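Local coordinates for protein pyridoxamine 5'-phosphate oxidase-related, FMN-binding (Mycobacterium smegmatis, PDB 3F7E) that probably acts as a coenzyme F420-dependent reductase, binding F420 and reducing substrates by acting on CH-CH groups, at residues L11-P25 with N56-P70. Sequence-based numbering, arbitrary orientation. Where two conformers were deposited one is given.
Sequences LLERPLYGHLATVRP and NIKANPAVAMSVIDP
Strands 18-23 and 62-68 run antiparallel, their axes 160° apart, as neighbouring strands of the antiparallel sheet in a split-barrel fold of the pyridoxamine 5'-phosphate oxidase family. His-19 with Ser-66 and Ala-21 with Ala-64 are hydrogen-bonded pairs; the straightest bond runs from Ala-21 N to Ala-64 O at 2.7 Å. On the face of the sheet carrying these four residues the second subunit packs, and His-19 stacks on His-19 of that chain. The other face carries Leu-20 and selenomethionine Met-65, which touch each other, Leu-20 CD1 to Met-65 CB 4.1 Å, and both meet Phe-45 of strand 43-48. Met-65 runs extended past Gly-18 and bends at its last torsion (chi3 80°), bringing CE to 3.7 Å from CD2 of Leu-12. Leu-16 crosses Pro-70 at about a right angle, CD2 to CD 3.7 Å. Its other methyl, CD1, lies over one guanidinium face of Arg-14, whose NH2 makes a salt bridge to Asp-69 OD1 at 2.9 Å; the guanidinium and carboxylate planes stand 73° apart, and a water joins Arg-14 NH1 to Asp-69 OD2. At the far end helix 52-59 covers Thr-22. There CG2 of Thr-22 touches CG2 of Ile-57, while Asn-56, its OD1 taken by Gln-52, donates from ND2 to OG1 of Thr-22 at 3.0 Å, the hydroxyl oxygen lying close to the amide plane.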
ATOM      1  N   LEU A  11     -14.124   6.345   5.202  1.00 15.52           N
ATOM      2  CA  LEU A  11     -12.869   5.589   5.351  1.00 14.76           C
ATOM      3  C   LEU A  11     -11.729   6.546   5.613  1.00 13.64           C
ATOM      4  O   LEU A  11     -10.858   6.235   6.410  1.00 15.71           O
ATOM      5  CB  LEU A  11     -12.551   4.690   4.140  1.00 14.53           C
ATOM      6  CG  LEU A  11     -13.303   3.365   4.049  1.00 14.83           C
ATOM      7  CD1 LEU A  11     -13.054   2.740   2.696  1.00 16.84           C
ATOM      8  CD2 LEU A  11     -12.863   2.437   5.187  1.00 15.06           C
ATOM      9  N   LEU A  12     -11.759   7.728   4.996  1.00 11.15           N
ATOM     10  CA  LEU A  12     -10.702   8.710   5.193  1.00  9.58           C
ATOM     11  C   LEU A  12     -10.829   9.437   6.513  1.00  9.30           C
ATOM     12  O   LEU A  12      -9.874  10.065   6.953  1.00 10.38           O
ATOM     13  CB  LEU A  12     -10.690   9.719   4.057  1.00  9.52           C
ATOM     14  CG  LEU A  12     -10.422   9.126   2.676  1.00 10.05           C
ATOM     15  CD1 LEU A  12     -10.473  10.240   1.635  1.00 13.53           C
ATOM     16  CD2 LEU A  12      -9.055   8.410   2.609  1.00 11.88           C
ATOM     17  N   GLU A  13     -12.024   9.396   7.124  1.00  9.26           N
ATOM     18  CA  GLU A  13     -12.222  10.033   8.431  1.00 10.73           C
ATOM     19  C   GLU A  13     -11.818   9.174   9.625  1.00 10.88           C
ATOM     20  O   GLU A  13     -11.758   9.636  10.771  1.00 13.75           O
ATOM     21  CB  GLU A  13     -13.687  10.478   8.568  1.00 11.74           C
ATOM     22  CG  GLU A  13     -13.994  11.642   7.607  1.00 15.19           C
ATOM     23  CD  GLU A  13     -15.441  12.125   7.663  1.00 21.54           C
ATOM     24  OE1 GLU A  13     -16.261  11.491   8.334  1.00 24.12           O
ATOM     25  OE2 GLU A  13     -15.764  13.147   7.024  1.00 23.62           O
ATOM     26  N   ARG A  14     -11.563   7.906   9.351  1.00  9.92           N
ATOM     27  CA  ARG A  14     -11.238   6.946  10.392  1.00  9.51           C
ATOM     28  C   ARG A  14      -9.730   6.845  10.629  1.00  9.08           C
ATOM     29  O   ARG A  14      -8.928   7.069   9.697  1.00  9.82           O
ATOM     30  CB  ARG A  14     -11.803   5.572  10.024  1.00  9.55           C
ATOM     31  CG  ARG A  14     -13.341   5.556  10.075  1.00 10.24           C
ATOM     32  CD  ARG A  14     -13.930   4.299   9.481  1.00 10.51           C
ATOM     33  NE  ARG A  14     -13.534   3.091  10.208  1.00 10.70           N
ATOM     34  CZ  ARG A  14     -13.814   1.846   9.818  1.00  9.85           C
ATOM     35  NH1 ARG A  14     -13.390   0.796  10.531  1.00 10.71           N
ATOM     36  NH2 ARG A  14     -14.517   1.640   8.708  1.00 10.48           N
ATOM     37  N   PRO A  15      -9.334   6.481  11.873  1.00 10.11           N
ATOM     38  CA  PRO A  15      -7.903   6.294  12.188  1.00 10.47           C
ATOM     39  C   PRO A  15      -7.396   4.932  11.690  1.00 10.07           C
ATOM     40  O   PRO A  15      -7.062   4.031  12.493  1.00 11.39           O
ATOM     41  CB  PRO A  15      -7.871   6.418  13.721  1.00 12.47           C
ATOM     42  CG  PRO A  15      -9.230   5.904  14.166  1.00 13.26           C
ATOM     43  CD  PRO A  15     -10.207   6.314  13.065  1.00 10.92           C
ATOM     44  N   LEU A  16      -7.340   4.801  10.363  1.00  9.05           N
ATOM     45  CA  LEU A  16      -6.856   3.596   9.716  1.00  8.67           C
ATOM     46  C   LEU A  16      -5.497   3.869   9.082  1.00  7.69           C
ATOM     47  O   LEU A  16      -5.198   4.999   8.696  1.00  9.40           O
ATOM     48  CB  LEU A  16      -7.829   3.152   8.618  1.00  8.19           C
ATOM     49  CG  LEU A  16      -9.261   2.857   9.100  1.00  9.60           C
ATOM     50  CD1 LEU A  16     -10.143   2.510   7.882  1.00 10.96           C
ATOM     51  CD2 LEU A  16      -9.282   1.754  10.162  1.00 10.89           C
ATOM     52  N   TYR A  17      -4.666   2.841   8.926  1.00  7.51           N
ATOM     53  CA  TYR A  17      -3.436   3.043   8.168  1.00  7.62           C
ATOM     54  C   TYR A  17      -3.709   3.225   6.689  1.00  6.79           C
ATOM     55  O   TYR A  17      -4.557   2.560   6.098  1.00  8.84           O
ATOM     56  CB  TYR A  17      -2.488   1.868   8.361  1.00  8.87           C
ATOM     57  CG  TYR A  17      -1.811   1.888   9.694  1.00 11.16           C
ATOM     58  CD1 TYR A  17      -2.345   1.167  10.767  1.00 13.85           C
ATOM     59  CD2 TYR A  17      -0.633   2.616   9.884  1.00 13.92           C
ATOM     60  CE1 TYR A  17      -1.726   1.173  11.996  1.00 16.56           C
ATOM     61  CE2 TYR A  17       0.002   2.637  11.114  1.00 15.67           C
ATOM     62  CZ  TYR A  17      -0.560   1.920  12.171  1.00 18.22           C
ATOM     63  OH  TYR A  17       0.061   1.911  13.401  1.00 20.83           O
ATOM     64  N   GLY A  18      -2.980   4.152   6.084  1.00  6.59           N
ATOM     65  CA  GLY A  18      -2.956   4.269   4.644  1.00  7.06           C
ATOM     66  C   GLY A  18      -1.612   3.810   4.101  1.00  7.29           C
ATOM     67  O   GLY A  18      -0.574   4.190   4.623  1.00 10.70           O
ATOM     68  N   HIS A  19      -1.637   3.024   3.040  1.00  5.31           N
ATOM     69  CA  HIS A  19      -0.396   2.462   2.496  1.00  5.50           C
ATOM     70  C   HIS A  19      -0.053   3.356   1.312  1.00  5.28           C
ATOM     71  O   HIS A  19      -0.705   3.345   0.276  1.00  5.49           O
ATOM     72  CB  HIS A  19      -0.614   0.994   2.135  1.00  6.26           C
ATOM     73  CG  HIS A  19      -0.833   0.156   3.348  1.00  5.06           C
ATOM     74  ND1 HIS A  19      -1.986   0.100   4.117  1.00  8.62           N
ATOM     75  CD2 HIS A  19       0.059  -0.671   3.939  1.00  5.15           C
ATOM     76  CE1 HIS A  19      -1.773  -0.749   5.123  1.00  5.34           C
ATOM     77  NE2 HIS A  19      -0.543  -1.222   5.029  1.00 10.32           N
ATOM     78  N   LEU A  20       0.970   4.195   1.505  1.00  5.44           N
ATOM     79  CA  LEU A  20       1.322   5.289   0.585  1.00  5.41           C
ATOM     80  C   LEU A  20       2.455   4.857  -0.324  1.00  4.85           C
ATOM     81  O   LEU A  20       3.534   4.507   0.152  1.00  5.85           O
ATOM     82  CB  LEU A  20       1.723   6.554   1.384  1.00  6.80           C
ATOM     83  CG  LEU A  20       2.045   7.754   0.493  1.00  7.84           C
ATOM     84  CD1 LEU A  20       0.769   8.286  -0.212  1.00  9.23           C
ATOM     85  CD2 LEU A  20       2.665   8.859   1.334  1.00 10.05           C
ATOM     86  N   ALA A  21       2.172   4.884  -1.627  1.00  5.08           N
ATOM     87  CA  ALA A  21       3.137   4.495  -2.660  1.00  5.42           C
ATOM     88  C   ALA A  21       3.723   5.710  -3.340  1.00  5.57           C
ATOM     89  O   ALA A  21       3.001   6.671  -3.692  1.00  5.90           O
ATOM     90  CB  ALA A  21       2.458   3.617  -3.711  1.00  6.34           C
ATOM     91  N   THR A  22       5.019   5.654  -3.564  1.00  6.54           N
ATOM     92  CA  THR A  22       5.776   6.669  -4.269  1.00  7.42           C
ATOM     93  C   THR A  22       6.629   5.930  -5.315  1.00  7.39           C
ATOM     94  O   THR A  22       6.708   4.718  -5.307  1.00  7.95           O
ATOM     95  CB  THR A  22       6.673   7.473  -3.304  1.00  7.98           C
ATOM     96  OG1 THR A  22       7.531   6.587  -2.564  1.00  9.87           O
ATOM     97  CG2 THR A  22       5.850   8.370  -2.360  1.00  8.27           C
ATOM     98  N   VAL A  23       7.271   6.676  -6.208  1.00  7.41           N
ATOM     99  CA  VAL A  23       8.115   6.053  -7.222  1.00  9.33           C
ATOM    100  C   VAL A  23       9.516   6.615  -7.059  1.00  9.77           C
ATOM    101  O   VAL A  23       9.691   7.836  -6.925  1.00 10.26           O
ATOM    102  CB  VAL A  23       7.585   6.297  -8.674  1.00 11.07           C
ATOM    103  CG1 VAL A  23       8.353   5.474  -9.663  1.00 12.86           C
ATOM    104  CG2 VAL A  23       6.129   5.947  -8.794  1.00 14.44           C
ATOM    105  N   ARG A  24      10.498   5.713  -7.091  1.00 10.31           N
ATOM    106  CA  ARG A  24      11.892   6.134  -7.059  1.00 13.05           C
ATOM    107  C   ARG A  24      12.334   6.734  -8.412  1.00 13.25           C
ATOM    108  O   ARG A  24      11.738   6.480  -9.441  1.00 13.93           O
ATOM    109  CB  ARG A  24      12.773   4.941  -6.728  1.00 13.86           C
ATOM    110  CG  ARG A  24      12.456   4.298  -5.388  1.00 14.30           C
ATOM    111  CD  ARG A  24      13.279   3.027  -5.121  1.00 20.34           C
ATOM    112  NE  ARG A  24      13.105   2.586  -3.739  1.00 24.05           N
ATOM    113  CZ  ARG A  24      14.026   2.711  -2.781  1.00 25.35           C
ATOM    114  NH1 ARG A  24      15.209   3.262  -3.044  1.00 26.58           N
ATOM    115  NH2 ARG A  24      13.760   2.288  -1.550  1.00 27.27           N
ATOM    116  N   PRO A  25      13.411   7.546  -8.420  1.00 14.74           N
ATOM    117  CA  PRO A  25      13.962   8.049  -9.681  1.00 16.38           C
ATOM    118  C   PRO A  25      14.294   6.971 -10.710  1.00 17.70           C
ATOM    119  O   PRO A  25      14.256   7.261 -11.904  1.00 19.79           O
ATOM    120  CB  PRO A  25      15.230   8.792  -9.237  1.00 16.32           C
ATOM    121  CG  PRO A  25      14.876   9.292  -7.869  1.00 15.82           C
ATOM    122  CD  PRO A  25      14.117   8.114  -7.259  1.00 15.53           C
ATOM    123  N   ASN A  56      11.939  10.590  -3.086  1.00  8.76           N
ATOM    124  CA  ASN A  56      11.075  10.142  -4.181  1.00  8.80           C
ATOM    125  C   ASN A  56      10.114  11.267  -4.582  1.00  8.22           C
ATOM    126  O   ASN A  56       9.943  11.577  -5.782  1.00  8.72           O
ATOM    127  CB  ASN A  56      10.246   8.915  -3.781  1.00  9.24           C
ATOM    128  CG  ASN A  56      11.082   7.672  -3.575  1.00  9.63           C
ATOM    129  OD1 ASN A  56      12.259   7.624  -3.946  1.00 11.79           O
ATOM    130  ND2 ASN A  56      10.458   6.654  -2.999  1.00 10.64           N
ATOM    131  N   ILE A  57       9.461  11.881  -3.598  1.00  8.27           N
ATOM    132  CA  ILE A  57       8.422  12.878  -3.883  1.00  9.32           C
ATOM    133  C   ILE A  57       9.024  14.188  -4.392  1.00  9.37           C
ATOM    134  O   ILE A  57       8.366  14.876  -5.172  1.00 10.09           O
ATOM    135  CB  ILE A  57       7.455  13.079  -2.688  1.00 11.10           C
ATOM    136  CG1 ILE A  57       8.145  13.502  -1.437  1.00 13.53           C
ATOM    137  CG2 ILE A  57       6.661  11.828  -2.415  1.00 12.12           C
ATOM    138  CD1 ILE A  57       7.188  14.166  -0.424  1.00 18.41           C
ATOM    139  N   LYS A  58      10.257  14.505  -3.992  1.00  9.48           N
ATOM    140  CA  LYS A  58      10.916  15.683  -4.540  1.00 10.28           C
ATOM    141  C   LYS A  58      11.177  15.528  -6.032  1.00 10.51           C
ATOM    142  O   LYS A  58      11.144  16.523  -6.767  1.00 12.90           O
ATOM    143  CB  LYS A  58      12.221  16.006  -3.807  1.00 10.95           C
ATOM    144  CG  LYS A  58      12.028  16.382  -2.342  1.00 12.17           C
ATOM    145  CD  LYS A  58      11.204  17.656  -2.170  1.00 15.18           C
ATOM    146  CE  LYS A  58      11.987  18.859  -2.625  1.00 17.63           C
ATOM    147  NZ  LYS A  58      13.136  19.103  -1.697  1.00 22.71           N
ATOM    148  N   ALA A  59      11.421  14.296  -6.505  1.00  9.80           N
ATOM    149  CA  ALA A  59      11.676  14.058  -7.938  1.00 10.87           C
ATOM    150  C   ALA A  59      10.423  13.690  -8.738  1.00 10.59           C
ATOM    151  O   ALA A  59      10.382  13.923  -9.952  1.00 11.72           O
ATOM    152  CB  ALA A  59      12.760  12.995  -8.106  1.00 11.57           C
ATOM    153  N   ASN A  60       9.400  13.147  -8.070  1.00  9.40           N
ATOM    154  CA  ASN A  60       8.179  12.749  -8.747  1.00  9.33           C
ATOM    155  C   ASN A  60       7.060  12.954  -7.730  1.00  8.29           C
ATOM    156  O   ASN A  60       6.938  12.186  -6.798  1.00  7.93           O
ATOM    157  CB  ASN A  60       8.256  11.287  -9.181  1.00 10.87           C
ATOM    158  CG  ASN A  60       7.036  10.845  -9.935  1.00 11.58           C
ATOM    159  OD1 ASN A  60       5.959  11.452  -9.845  1.00 12.95           O
ATOM    160  ND2 ASN A  60       7.190   9.758 -10.700  1.00 15.31           N
ATOM    161  N   PRO A  61       6.243  13.997  -7.892  1.00  8.00           N
ATOM    162  CA  PRO A  61       5.219  14.314  -6.878  1.00  8.18           C
ATOM    163  C   PRO A  61       3.987  13.402  -6.901  1.00  7.23           C
ATOM    164  O   PRO A  61       3.089  13.581  -6.069  1.00  7.42           O
ATOM    165  CB  PRO A  61       4.845  15.765  -7.208  1.00  9.85           C
ATOM    166  CG  PRO A  61       5.045  15.842  -8.664  1.00 11.04           C
ATOM    167  CD  PRO A  61       6.262  15.007  -8.964  1.00  9.55           C
ATOM    168  N   ALA A  62       3.916  12.453  -7.826  1.00  6.73           N
ATOM    169  CA  ALA A  62       2.730  11.610  -7.931  1.00  6.43           C
ATOM    170  C   ALA A  62       2.776  10.481  -6.911  1.00  5.97           C
ATOM    171  O   ALA A  62       3.770   9.751  -6.816  1.00  7.29           O
ATOM    172  CB  ALA A  62       2.572  11.063  -9.331  1.00  7.53           C
ATOM    173  N   VAL A  63       1.683  10.307  -6.182  1.00  5.79           N
ATOM    174  CA  VAL A  63       1.586   9.306  -5.139  1.00  5.86           C
ATOM    175  C   VAL A  63       0.249   8.557  -5.246  1.00  5.77           C
ATOM    176  O   VAL A  63      -0.669   8.967  -5.976  1.00  5.76           O
ATOM    177  CB  VAL A  63       1.724   9.926  -3.724  1.00  6.50           C
ATOM    178  CG1 VAL A  63       3.034  10.659  -3.607  1.00  7.86           C
ATOM    179  CG2 VAL A  63       0.523  10.827  -3.349  1.00  7.71           C
ATOM    180  N   ALA A  64       0.125   7.469  -4.490  1.00  5.65           N
ATOM    181  CA  ALA A  64      -1.141   6.743  -4.401  1.00  6.53           C
ATOM    182  C   ALA A  64      -1.254   6.176  -2.992  1.00  5.93           C
ATOM    183  O   ALA A  64      -0.261   5.771  -2.423  1.00  7.05           O
ATOM    184  CB  ALA A  64      -1.210   5.623  -5.447  1.00  6.93           C
HETATM  185  N   MSE A  65      -2.466   6.124  -2.439  1.00  6.77           N
HETATM  186  CA  MSE A  65      -2.668   5.585  -1.078  1.00  6.73           C
HETATM  187  C   MSE A  65      -3.823   4.601  -1.099  1.00  6.62           C
HETATM  188  O   MSE A  65      -4.890   4.853  -1.678  1.00  9.55           O
HETATM  189  CB  MSE A  65      -2.999   6.703  -0.074  1.00  7.82           C
HETATM  190  CG  MSE A  65      -3.002   6.224   1.364  1.00  7.93           C
HETATM  191 SE   MSE A  65      -3.530   7.574   2.649  1.00 10.68          SE
HETATM  192  CE  MSE A  65      -5.450   7.451   2.404  1.00 11.55           C
ATOM    193  N   SER A  66      -3.601   3.461  -0.457  0.70  6.07           N
ATOM    194  CA  SER A  66      -4.589   2.393  -0.297  0.70  6.44           C
ATOM    195  C   SER A  66      -4.986   2.277   1.170  0.70  6.04           C
ATOM    196  O   SER A  66      -4.144   2.111   2.063  0.70  6.67           O
ATOM    197  CB  SER A  66      -3.961   1.070  -0.776  0.70  7.23           C
ATOM    198  OG  SER A  66      -4.763  -0.038  -0.388  0.70  8.20           O
ATOM    199  N   VAL A  67      -6.378   2.365   1.469  0.60  6.26           N
ATOM    200  CA  VAL A  67      -6.915   2.176   2.810  0.60  6.37           C
ATOM    201  C   VAL A  67      -8.006   1.118   2.683  0.60  6.59           C
ATOM    202  O   VAL A  67      -8.796   1.138   1.734  0.60  7.51           O
ATOM    203  CB  VAL A  67      -7.351   3.534   3.474  0.60  7.64           C
ATOM    204  CG1 VAL A  67      -8.409   4.237   2.653  0.60  8.91           C
ATOM    205  CG2 VAL A  67      -7.802   3.345   4.924  0.60 10.12           C
ATOM    206  N   ILE A  68      -7.999   0.162   3.609  1.00  6.75           N
ATOM    207  CA  ILE A  68      -8.986  -0.901   3.609  1.00  7.69           C
ATOM    208  C   ILE A  68      -9.705  -0.948   4.942  1.00  7.08           C
ATOM    209  O   ILE A  68      -9.108  -0.705   5.993  1.00  7.80           O
ATOM    210  CB  ILE A  68      -8.346  -2.273   3.217  1.00  8.36           C
ATOM    211  CG1 ILE A  68      -9.407  -3.345   2.939  1.00  8.56           C
ATOM    212  CG2 ILE A  68      -7.323  -2.749   4.267  1.00  9.25           C
ATOM    213  CD1 ILE A  68      -8.839  -4.579   2.243  1.00 12.04           C
ATOM    214  N   ASP A  69     -11.006  -1.228   4.911  1.00  7.90           N
ATOM    215  CA  ASP A  69     -11.748  -1.417   6.149  1.00  8.35           C
ATOM    216  C   ASP A  69     -11.134  -2.642   6.864  1.00  8.17           C
ATOM    217  O   ASP A  69     -10.935  -3.681   6.234  1.00  8.81           O
ATOM    218  CB  ASP A  69     -13.231  -1.609   5.815  1.00  9.60           C
ATOM    219  CG  ASP A  69     -14.109  -1.719   7.049  1.00  9.96           C
ATOM    220  OD1 ASP A  69     -14.929  -0.816   7.291  1.00  9.96           O
ATOM    221  OD2 ASP A  69     -13.940  -2.718   7.785  1.00 11.16           O
ATOM    222  N   PRO A  70     -10.809  -2.504   8.164  1.00  8.41           N
ATOM    223  CA  PRO A  70     -10.087  -3.594   8.844  1.00  9.21           C
ATOM    224  C   PRO A  70     -10.914  -4.850   9.087  1.00  9.65           C
ATOM    225  O   PRO A  70     -10.353  -5.924   9.351  1.00 10.68           O
ATOM    226  CB  PRO A  70      -9.674  -2.960  10.177  1.00 10.55           C
ATOM    227  CG  PRO A  70     -10.720  -1.866  10.402  1.00 10.73           C
ATOM    228  CD  PRO A  70     -10.977  -1.320   9.035  1.00  9.32           C
TER
HETATM  229  O   HOH W   1     -14.706  -1.736  10.279  1.00 10.72           O
HETATM  230  O   HOH W   2      -5.812   0.180   5.711  1.00 10.62           O
HETATM  231  O   HOH W   3       6.442   9.472  -6.098  1.00  9.20           O
HETATM  232  O   HOH W   4      11.201   9.913  -7.701  1.00 11.07           O
HETATM  233  O   HOH W   5       9.852   8.408 -11.017  1.00 22.67           O